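Local coordinates for peptidase C51 domain-containing protein (Streptococcus mutans, PDB 3L9A) that is of unknown function but forms the C-terminal domain of a phage-associated protein with a CHAP domain, which probably hydrolyses the bacterial cell wall, at residues 30-35 against 41-46; 47-52 against 59-64; 69-74 against 80-85. One frame throughout, in Å; residues are numbered along the deposited sequence.

Interaction 1: residues 30-35 against 41-46; sequences AVLHVS and AFWVIA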
loop_
_atom_site.group_PDB
_atom_site.type_symbol
_atom_site.label_atom_id
_atom_site.label_comp_id
_atom_site.label_asym_id
_atom_site.label_seq_id
_atom_site.Cartn_x
_atom_site.Cartn_y
_atom_site.Cartn_z
ATOM N N ALA A 30 10.797 17.291 16.406
ATOM C CA ALA A 30 10.348 17.291 15.021
ATOM C C ALA A 30 9.419 16.097 14.804
ATOM O O ALA A 30 9.768 14.957 15.124
ATOM C CB ALA A 30 11.532 17.199 14.085
ATOM N N VAL A 31 8.232 16.357 14.268
ATOM C CA VAL A 31 7.298 15.298 13.902
ATOM C C VAL A 31 7.612 14.869 12.475
ATOM O O VAL A 31 7.573 15.685 11.545
ATOM C CB VAL A 31 5.829 15.755 14.047
ATOM C CG1 VAL A 31 4.875 14.675 13.564
ATOM C CG2 VAL A 31 5.552 16.142 15.510
ATOM N N LEU A 32 7.951 13.589 12.331
ATOM C CA LEU A 32 8.275 13.025 11.031
ATOM C C LEU A 32 7.149 12.116 10.572
ATOM O O LEU A 32 6.734 11.201 11.303
ATOM C CB LEU A 32 9.583 12.233 11.099
ATOM C CG LEU A 32 10.761 12.913 11.793
ATOM C CD1 LEU A 32 12.015 12.068 11.643
ATOM C CD2 LEU A 32 10.993 14.330 11.260
ATOM N N HIS A 33 6.621 12.405 9.388
ATOM C CA HIS A 33 5.643 11.542 8.747
ATOM C C HIS A 33 6.400 10.478 7.973
ATOM O O HIS A 33 7.213 10.803 7.102
ATOM C CB HIS A 33 4.767 12.336 7.785
ATOM C CG HIS A 33 3.697 11.513 7.144
ATOM N ND1 HIS A 33 3.796 11.028 5.857
ATOM C CD2 HIS A 33 2.518 11.052 7.632
ATOM C CE1 HIS A 33 2.705 10.329 5.572
ATOM N NE2 HIS A 33 1.908 10.339 6.627
ATOM N N VAL A 34 6.138 9.212 8.296
ATOM C CA VAL A 34 6.854 8.103 7.679
ATOM C C VAL A 34 5.890 7.303 6.819
ATOM O O VAL A 34 4.871 6.814 7.310
ATOM C CB VAL A 34 7.499 7.166 8.737
ATOM C CG1 VAL A 34 8.353 6.096 8.066
ATOM C CG2 VAL A 34 8.339 7.963 9.748
ATOM N N SER A 35 6.229 7.164 5.536
ATOM C CA SER A 35 5.417 6.393 4.612
ATOM C C SER A 35 6.224 5.246 4.018
ATOM O O SER A 35 6.954 5.436 3.050
ATOM C CB SER A 35 4.865 7.277 3.493
ATOM O OG SER A 35 4.138 6.472 2.576
ATOM N N ALA A 41 10.110 9.622 4.321
ATOM C CA ALA A 41 9.766 10.261 5.594
ATOM C C ALA A 41 10.180 11.714 5.506
ATOM O O ALA A 41 11.212 12.034 4.922
ATOM C CB ALA A 41 10.476 9.591 6.760
ATOM N N PHE A 42 9.393 12.605 6.094
ATOM C CA PHE A 42 9.775 14.010 6.088
ATOM C C PHE A 42 9.256 14.732 7.316
ATOM O O PHE A 42 8.336 14.272 7.987
ATOM C CB PHE A 42 9.381 14.716 4.769
ATOM C CG PHE A 42 7.928 15.093 4.647
ATOM C CD1 PHE A 42 7.550 16.431 4.695
ATOM C CD2 PHE A 42 6.953 14.130 4.393
ATOM C CE1 PHE A 42 6.219 16.804 4.538
ATOM C CE2 PHE A 42 5.610 14.494 4.246
ATOM C CZ PHE A 42 5.243 15.833 4.309
ATOM N N TRP A 43 9.888 15.863 7.615
ATOM C CA TRP A 43 9.550 16.696 8.751
ATOM C C TRP A 43 8.357 17.570 8.386
ATOM O O TRP A 43 8.451 18.438 7.525
ATOM C CB TRP A 43 10.779 17.524 9.099
ATOM C CG TRP A 43 10.681 18.414 10.304
ATOM C CD1 TRP A 43 9.640 18.519 11.200
ATOM C CD2 TRP A 43 11.698 19.310 10.762
ATOM N NE1 TRP A 43 9.956 19.443 12.179
ATOM C CE2 TRP A 43 11.211 19.942 11.928
ATOM C CE3 TRP A 43 12.977 19.646 10.287
ATOM C CZ2 TRP A 43 11.962 20.897 12.625
ATOM C CZ3 TRP A 43 13.714 20.594 10.972
ATOM C CH2 TRP A 43 13.206 21.207 12.127
ATOM N N VAL A 44 7.226 17.320 9.043
ATOM C CA VAL A 44 6.007 18.075 8.773
ATOM C C VAL A 44 5.909 19.301 9.660
ATOM O O VAL A 44 6.306 19.267 10.816
ATOM C CB VAL A 44 4.716 17.205 8.938
ATOM C CG1 VAL A 44 4.655 16.139 7.858
ATOM C CG2 VAL A 44 4.586 16.598 10.346
ATOM N N ILE A 45 5.359 20.380 9.120
ATOM C CA ILE A 45 4.967 21.508 9.960
ATOM C C ILE A 45 3.617 21.195 10.616
ATOM O O ILE A 45 2.896 20.277 10.186
ATOM C CB ILE A 45 4.924 22.851 9.183
ATOM C CG1 ILE A 45 3.848 22.845 8.088
ATOM C CG2 ILE A 45 6.310 23.198 8.632
ATOM C CD1 ILE A 45 3.506 24.241 7.550
ATOM N N ALA A 46 3.256 21.959 11.642
ATOM C CA ALA A 46 2.036 21.650 12.395
ATOM C C ALA A 46 0.803 21.559 11.506
ATOM O O ALA A 46 -0.023 20.650 11.668
ATOM C CB ALA A 46 1.815 22.662 13.523
#

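Interaction 2: residues 47-52 against 59-64; sequences DQENFI and IEYVEK. With NA (sodium ion), chain C.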
loop_
_atom_site.group_PDB
_atom_site.type_symbol
_atom_site.label_atom_id
_atom_site.label_comp_id
_atom_site.label_asym_id
_atom_site.label_seq_id
_atom_site.Cartn_x
_atom_site.Cartn_y
_atom_site.Cartn_z
ATOM N N ASP A 47 0.654 22.483 10.562
ATOM C CA ASP A 47 -0.533 22.450 9.706
ATOM C C ASP A 47 -0.588 21.180 8.860
ATOM O O ASP A 47 -1.674 20.663 8.569
ATOM C CB ASP A 47 -0.600 23.681 8.794
ATOM C CG ASP A 47 -1.065 24.939 9.513
ATOM O OD1 ASP A 47 -1.774 24.842 10.534
ATOM O OD2 ASP A 47 -0.732 26.045 9.031
ATOM N N GLN A 48 0.576 20.694 8.435
ATOM C CA GLN A 48 0.638 19.434 7.696
ATOM C C GLN A 48 0.331 18.228 8.589
ATOM O O GLN A 48 -0.399 17.323 8.189
ATOM C CB GLN A 48 2.001 19.265 7.046
ATOM C CG GLN A 48 2.267 20.216 5.886
ATOM C CD GLN A 48 3.678 20.053 5.353
ATOM O OE1 GLN A 48 4.625 19.911 6.125
ATOM N NE2 GLN A 48 3.822 20.053 4.034
ATOM N N GLU A 49 0.899 18.215 9.798
ATOM C CA GLU A 49 0.598 17.186 10.778
ATOM C C GLU A 49 -0.918 17.084 10.987
ATOM O O GLU A 49 -1.495 15.989 10.987
ATOM C CB GLU A 49 1.298 17.542 12.092
ATOM C CG GLU A 49 1.089 16.528 13.190
ATOM C CD GLU A 49 1.778 16.926 14.489
ATOM O OE1 GLU A 49 2.367 18.024 14.557
ATOM O OE2 GLU A 49 1.717 16.151 15.462
ATOM N N ASN A 50 -1.561 18.237 11.146
ATOM C CA ASN A 50 -3.005 18.261 11.371
ATOM C C ASN A 50 -3.800 17.815 10.157
ATOM O O ASN A 50 -4.778 17.080 10.290
ATOM C CB ASN A 50 -3.435 19.626 11.877
ATOM C CG ASN A 50 -2.891 19.897 13.245
ATOM O OD1 ASN A 50 -2.672 18.965 14.023
ATOM N ND2 ASN A 50 -2.656 21.164 13.551
ATOM N N PHE A 51 -3.363 18.238 8.977
ATOM C CA PHE A 51 -3.970 17.790 7.731
ATOM C C PHE A 51 -3.944 16.267 7.622
ATOM O O PHE A 51 -4.956 15.640 7.301
ATOM C CB PHE A 51 -3.232 18.417 6.548
ATOM C CG PHE A 51 -3.762 17.984 5.215
ATOM C CD1 PHE A 51 -4.731 18.735 4.568
ATOM C CD2 PHE A 51 -3.319 16.805 4.615
ATOM C CE1 PHE A 51 -5.232 18.328 3.331
ATOM C CE2 PHE A 51 -3.830 16.393 3.385
ATOM C CZ PHE A 51 -4.784 17.160 2.749
ATOM N N ILE A 52 -2.785 15.674 7.899
ATOM C CA ILE A 52 -2.632 14.230 7.832
ATOM C C ILE A 52 -3.671 13.555 8.722
ATOM O O ILE A 52 -4.263 12.559 8.319
ATOM C CB ILE A 52 -1.203 13.815 8.205
ATOM C CG1 ILE A 52 -0.240 14.223 7.085
ATOM C CG2 ILE A 52 -1.115 12.306 8.464
ATOM C CD1 ILE A 52 1.205 14.368 7.542
ATOM N N ILE A 59 -3.916 7.356 12.090
ATOM C CA ILE A 59 -2.453 7.329 12.116
ATOM C C ILE A 59 -1.956 7.359 13.565
ATOM O O ILE A 59 -2.522 8.054 14.419
ATOM C CB ILE A 59 -1.853 8.476 11.268
ATOM C CG1 ILE A 59 -0.353 8.225 11.054
ATOM C CG2 ILE A 59 -2.147 9.863 11.876
ATOM C CD1 ILE A 59 0.304 9.156 10.043
ATOM N N GLU A 60 -0.904 6.593 13.830
ATOM C CA GLU A 60 -0.340 6.486 15.177
ATOM C C GLU A 60 1.002 7.194 15.317
ATOM O O GLU A 60 1.798 7.214 14.379
ATOM C CB GLU A 60 -0.143 5.011 15.529
ATOM C CG GLU A 60 -1.427 4.218 15.686
ATOM C CD GLU A 60 -1.152 2.820 16.183
ATOM O OE1 GLU A 60 -0.741 1.967 15.365
ATOM O OE2 GLU A 60 -1.325 2.586 17.394
ATOM N N TYR A 61 1.246 7.752 16.504
ATOM C CA TYR A 61 2.574 8.219 16.893
ATOM C C TYR A 61 3.252 7.044 17.573
ATOM O O TYR A 61 3.069 6.811 18.773
ATOM C CB TYR A 61 2.482 9.403 17.856
ATOM C CG TYR A 61 1.888 10.653 17.249
ATOM C CD1 TYR A 61 2.703 11.700 16.821
ATOM C CD2 TYR A 61 0.504 10.797 17.117
ATOM C CE1 TYR A 61 2.156 12.859 16.272
ATOM C CE2 TYR A 61 -0.051 11.946 16.562
ATOM C CZ TYR A 61 0.777 12.967 16.149
ATOM O OH TYR A 61 0.193 14.090 15.614
ATOM N N VAL A 62 4.024 6.284 16.810
ATOM C CA VAL A 62 4.487 4.992 17.326
ATOM C C VAL A 62 5.711 5.131 18.223
ATOM O O VAL A 62 6.032 4.208 18.971
ATOM C CB VAL A 62 4.782 3.989 16.196
ATOM C CG1 VAL A 62 3.517 3.692 15.401
ATOM C CG2 VAL A 62 5.884 4.497 15.286
ATOM N N GLU A 63 6.414 6.264 18.117
ATOM C CA GLU A 63 7.568 6.532 18.953
ATOM C C GLU A 63 7.689 8.037 19.099
ATOM O O GLU A 63 7.948 8.738 18.119
ATOM C CB GLU A 63 8.847 5.947 18.335
ATOM C CG GLU A 63 10.120 6.229 19.119
ATOM C CD GLU A 63 10.018 5.786 20.558
ATOM O OE1 GLU A 63 9.867 6.656 21.441
ATOM O OE2 GLU A 63 10.076 4.560 20.807
ATOM N N LYS A 64 7.547 8.526 20.328
ATOM C CA LYS A 64 7.659 9.959 20.585
ATOM C C LYS A 64 9.033 10.371 21.132
ATOM O O LYS A 64 9.252 11.545 21.444
ATOM C CB LYS A 64 6.502 10.454 21.470
ATOM C CG LYS A 64 5.124 10.274 20.807
ATOM C CD LYS A 64 3.995 10.988 21.552
ATOM C CE LYS A 64 3.537 10.222 22.779
ATOM N NZ LYS A 64 2.364 10.904 23.405
HETATM NA NA NA C . 2.520 16.684 17.948
HETATM O O HOH W 1 2.978 19.154 17.045
HETATM O O HOH W 2 4.382 17.519 19.073
#

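Interaction 3: residues 69-74 against 80-85; sequences AFLQRI and VKFEGK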
loop_
_atom_site.group_PDB
_atom_site.type_symbol
_atom_site.label_atom_id
_atom_site.label_comp_id
_atom_site.label_asym_id
_atom_site.label_seq_id
_atom_site.Cartn_x
_atom_site.Cartn_y
_atom_site.Cartn_z
ATOM N N ALA A 69 19.135 5.907 16.174
ATOM C CA ALA A 69 19.105 4.444 16.044
ATOM C C ALA A 69 17.720 3.946 15.648
ATOM O O ALA A 69 17.590 2.979 14.891
ATOM C CB ALA A 69 19.574 3.769 17.329
ATOM N N PHE A 70 16.679 4.604 16.152
ATOM C CA PHE A 70 15.313 4.257 15.782
ATOM C C PHE A 70 15.061 4.559 14.299
ATOM O O PHE A 70 14.483 3.740 13.566
ATOM C CB PHE A 70 14.331 5.014 16.682
ATOM C CG PHE A 70 12.940 4.432 16.678
ATOM C CD1 PHE A 70 11.995 4.832 15.743
ATOM C CD2 PHE A 70 12.591 3.461 17.614
ATOM C CE1 PHE A 70 10.708 4.269 15.743
ATOM C CE2 PHE A 70 11.313 2.895 17.628
ATOM C CZ PHE A 70 10.377 3.293 16.692
ATOM N N LEU A 71 15.512 5.726 13.843
ATOM C CA LEU A 71 15.366 6.055 12.429
ATOM C C LEU A 71 16.143 5.083 11.538
ATOM O O LEU A 71 15.677 4.727 10.466
ATOM C CB LEU A 71 15.754 7.508 12.142
ATOM C CG LEU A 71 15.050 8.598 12.962
ATOM C CD1 LEU A 71 15.351 9.974 12.381
ATOM C CD2 LEU A 71 13.546 8.383 13.048
ATOM N N GLN A 72 17.301 4.623 12.006
ATOM C CA GLN A 72 18.078 3.652 11.246
ATOM C C GLN A 72 17.330 2.330 11.077
ATOM O O GLN A 72 17.414 1.706 10.025
ATOM C CB GLN A 72 19.459 3.444 11.880
ATOM C CG GLN A 72 20.365 2.481 11.087
ATOM C CD GLN A 72 20.659 2.967 9.676
ATOM O OE1 GLN A 72 20.617 4.168 9.403
ATOM N NE2 GLN A 72 20.969 2.039 8.771
ATOM N N ARG A 73 16.565 1.921 12.091
ATOM C CA ARG A 73 15.707 0.751 11.929
ATOM C C ARG A 73 14.666 0.974 10.835
ATOM O O ARG A 73 14.355 0.060 10.085
ATOM C CB ARG A 73 15.030 0.393 13.247
ATOM C CG ARG A 73 15.935 -0.189 14.304
ATOM C CD ARG A 73 16.282 -1.653 14.014
ATOM N NE ARG A 73 17.055 -2.199 15.127
ATOM C CZ ARG A 73 18.221 -2.833 15.025
ATOM N NH1 ARG A 73 18.784 -3.066 13.845
ATOM N NH2 ARG A 73 18.814 -3.265 16.131
ATOM N N ILE A 74 14.114 2.181 10.752
ATOM C CA ILE A 74 13.160 2.493 9.701
ATOM C C ILE A 74 13.828 2.335 8.321
ATOM O O ILE A 74 13.232 1.784 7.391
ATOM C CB ILE A 74 12.541 3.892 9.886
ATOM C CG1 ILE A 74 11.747 3.956 11.197
ATOM C CG2 ILE A 74 11.659 4.232 8.684
ATOM C CD1 ILE A 74 11.238 5.332 11.557
ATOM N N VAL A 80 13.265 3.545 3.739
ATOM C CA VAL A 80 12.742 4.903 3.650
ATOM C C VAL A 80 13.862 5.912 3.415
ATOM O O VAL A 80 14.903 5.845 4.078
ATOM C CB VAL A 80 11.948 5.230 4.935
ATOM C CG1 VAL A 80 11.700 6.711 5.082
ATOM C CG2 VAL A 80 10.642 4.470 4.944
ATOM N N LYS A 81 13.619 6.844 2.491
ATOM C CA LYS A 81 14.470 8.011 2.303
ATOM C C LYS A 81 13.942 9.156 3.164
ATOM O O LYS A 81 12.810 9.605 2.996
ATOM C CB LYS A 81 14.470 8.432 0.828
ATOM C CG LYS A 81 15.329 9.675 0.574
ATOM C CD LYS A 81 14.990 10.346 -0.751
ATOM C CE LYS A 81 15.473 11.793 -0.785
ATOM N NZ LYS A 81 14.557 12.664 -1.581
ATOM N N PHE A 82 14.777 9.621 4.086
ATOM C CA PHE A 82 14.433 10.724 4.984
ATOM C C PHE A 82 14.700 12.081 4.344
ATOM O O PHE A 82 15.711 12.270 3.648
ATOM C CB PHE A 82 15.199 10.581 6.304
ATOM C CG PHE A 82 14.570 9.597 7.249
ATOM C CD1 PHE A 82 13.775 10.044 8.298
ATOM C CD2 PHE A 82 14.731 8.227 7.072
ATOM C CE1 PHE A 82 13.165 9.140 9.160
ATOM C CE2 PHE A 82 14.114 7.322 7.932
ATOM C CZ PHE A 82 13.329 7.783 8.975
ATOM N N GLU A 83 13.779 13.013 4.585
ATOM C CA GLU A 83 13.845 14.362 4.052
ATOM C C GLU A 83 13.534 15.380 5.145
ATOM O O GLU A 83 12.980 15.043 6.197
ATOM C CB GLU A 83 12.817 14.558 2.932
ATOM C CG GLU A 83 12.947 13.584 1.783
ATOM C CD GLU A 83 11.829 13.723 0.763
ATOM O OE1 GLU A 83 10.882 14.495 0.995
ATOM O OE2 GLU A 83 11.918 13.053 -0.281
ATOM N N GLY A 84 13.854 16.642 4.877
ATOM C CA GLY A 84 13.463 17.742 5.765
ATOM C C GLY A 84 12.085 18.263 5.417
ATOM O O GLY A 84 11.259 17.544 4.847
ATOM N N LYS A 85 11.832 19.519 5.764
ATOM C CA LYS A 85 10.549 20.153 5.463
ATOM C C LYS A 85 10.416 20.423 3.979
ATOM O O LYS A 85 11.415 20.579 3.270
ATOM C CB LYS A 85 10.404 21.466 6.226
ATOM C CG LYS A 85 10.366 21.310 7.732
ATOM C CD LYS A 85 10.242 22.656 8.427
ATOM C CE LYS A 85 10.152 22.471 9.925
ATOM N NZ LYS A 85 10.183 23.741 10.701
#

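Interaction 1: residues 30-35 against 41-46
The Trp43 indole takes the Ala30 methyl on one face. CB of Ala30 lies 3.5 Å from the centroid of the five-membered ring and 19° off its normal, a CH-pi contact; CB comes within 3.3 Å of Trp43 NE1. The opposite face carries Lys85 in a cation-pi interaction, so the indole is sandwiched between a methyl group and an ammonium chain, while NE1 is hydrogen-bonded to a glycerol, probably from the crystallisation liquor. Phe42 points to the other side of the sheet. Over one face of its ring, toward the rim, sits CG1 of Val44, which also meets His33 CB at 3.8 Å.

Between these rings runs an antiparallel hairpin. His33 and Phe42 are the hydrogen-bonded pair, with N to O distances of 2.9 Å from His33 N to Phe42 O and 3.0 Å from Phe42 N to His33 O. A third bond, Val44 N to Val31 O, is the straightest (158° at the hydrogen). Leu32 and Val34 face Trp43 and Ala41 as non-hydrogen-bonded pairs. Leu32 CG stands beside its own backbone N (chi1 -47°), and the CD2 branch reaches over to Trp43 CA at 3.7 Å. On Val31, CG1 leans against Val44 CG2 at 3.8 Å.

Leu32, Val34 and Ala41 look toward the core under helix 68-78; His33 and Phe42 meet helix 46-55 and Ile77 of a second subunit. Across the two segments the backbone takes all the polar pairing, which leaves both faces to apolar contact between side chains.

Interaction 2: residues 47-52 against 59-64
Glu49 and Tyr61 meet through a short hydrogen bond, with Tyr61 OH as donor to Glu49 OE2 at 2.6 Å. The carboxylate receives it on the anti lone pair of OE2, the one turned away from OE1, and OE2 lies in the plane of the tyrosine ring, at its edge. The two side chains run at about a right angle, with carboxylate and ring planes 60° apart. OE2 has a second partner, a sodium ion at 2.7 Å from Glu49 OE2, which also binds water 1 and water 2. Water 1 closes a small circuit by donating to Glu49 OE1 at 2.8 Å, so the ion is held by one oxygen directly and by the other through water. One turn further along the helix, Ile52 CG2 touches Ile59 CD1 at 3.8 Å, a single methyl-to-methyl contact.

Glu49 gets there by being fully stretched: CG is anti to its backbone N (chi1 -179°) and the chain stays extended to the carboxylate, which lets it reach from the helix to the far end of the tyrosine. Further out, Lys53 NZ hydrogen-bonds to Tyr61 OH, so the hydroxyl is gripped from two directions; the sodium ion, and less directly the nearby Lys53 ammonium, would probably favour an ionised carboxylate. The Tyr61 ring stacks on Phe12, which also packs against Ile52 and Ile59, and His33 adds to the same cluster.

The helix 46-55 therefore lies across one face of the mixed sheet and is tied to its edge strand 61-66. Together with strand 40-43, which runs parallel to 61-66, they form a beta-alpha-beta crossover that passes over the two strands between.

Interaction 3: residues 69-74 against 80-85
Ile74 and Leu71, one turn apart on helix 68-78, face Val80 and Phe82, and the chain draws in toward the start of the strand: the CA atoms of Ile74 and Val80 are 6.5 Å apart, those of Leu71 and Phe82 8.8 Å. No hydrogen bond crosses between 69-74 and 80-85; apart from an approach of Phe82 CE2 to Leu71 O, apolar side chains make the contact.

Phe82 does most of the work. Its CB is directed at the helix, and with CG beside the backbone N (chi1 -80°) the far end of the ring, CE1, CZ and CE2, is what meets the helix. CE1 touches Leu71 CD2 at 4.0 Å, and Leu71 CD1 is equally near, so both methyls of the leucine come to that corner from the same side of the ring plane. On the other side of the ring tip, CZ of Phe82 meets Ile74 CG2 at 3.9 Å, the two side chains crossing at about a right angle. The same Ile74 methyl, CG2, has a second neighbour in Val80 CG2 at 3.9 Å. It can serve both because CG2 is the branch anti to the backbone N, while CG1 swings to the backbone N side (chi1 -63°). Val80, just ahead of the strand, crosses it obliquely.

Lys81 and Glu83, which alternate with Phe82 along the strand, do not touch the helix segment; Lys81 NZ forms a salt bridge with Glu83 OE2 at 3.0 Å, and Glu83 OE1 has Arg40 as a further partner. Around the contact, Phe21 of strand 19-21 meets the Phe82 ring edge-to-face, Leu32 and Val34 of strand 31-35 lie under Leu71 and Ile74, and Val13 and Phe11 of strand 11-15 continue that floor. Strand 81-83 pairs with strand 40-43 beside them.

Read from the N terminus, the three contacts follow in series, and none encloses or crosses another. Interaction 1 closes the short hairpin loop between strands 31-35 and 40-43 at the centre of the sheet. Interaction 2 closes the stretch from helix 46-55 to edge strand 61-66, and interaction 3 the turn from helix 68-78 into the other edge strand, 81-83. The two helices lie on opposite faces of the sheet, 46-55 over the His33 face and 68-78 over the Leu32 face. Separately, Ala41 joins strand 81-83 by probable backbone hydrogen bonds. Interactions 2 and 3 touch at Glu63 and Phe70.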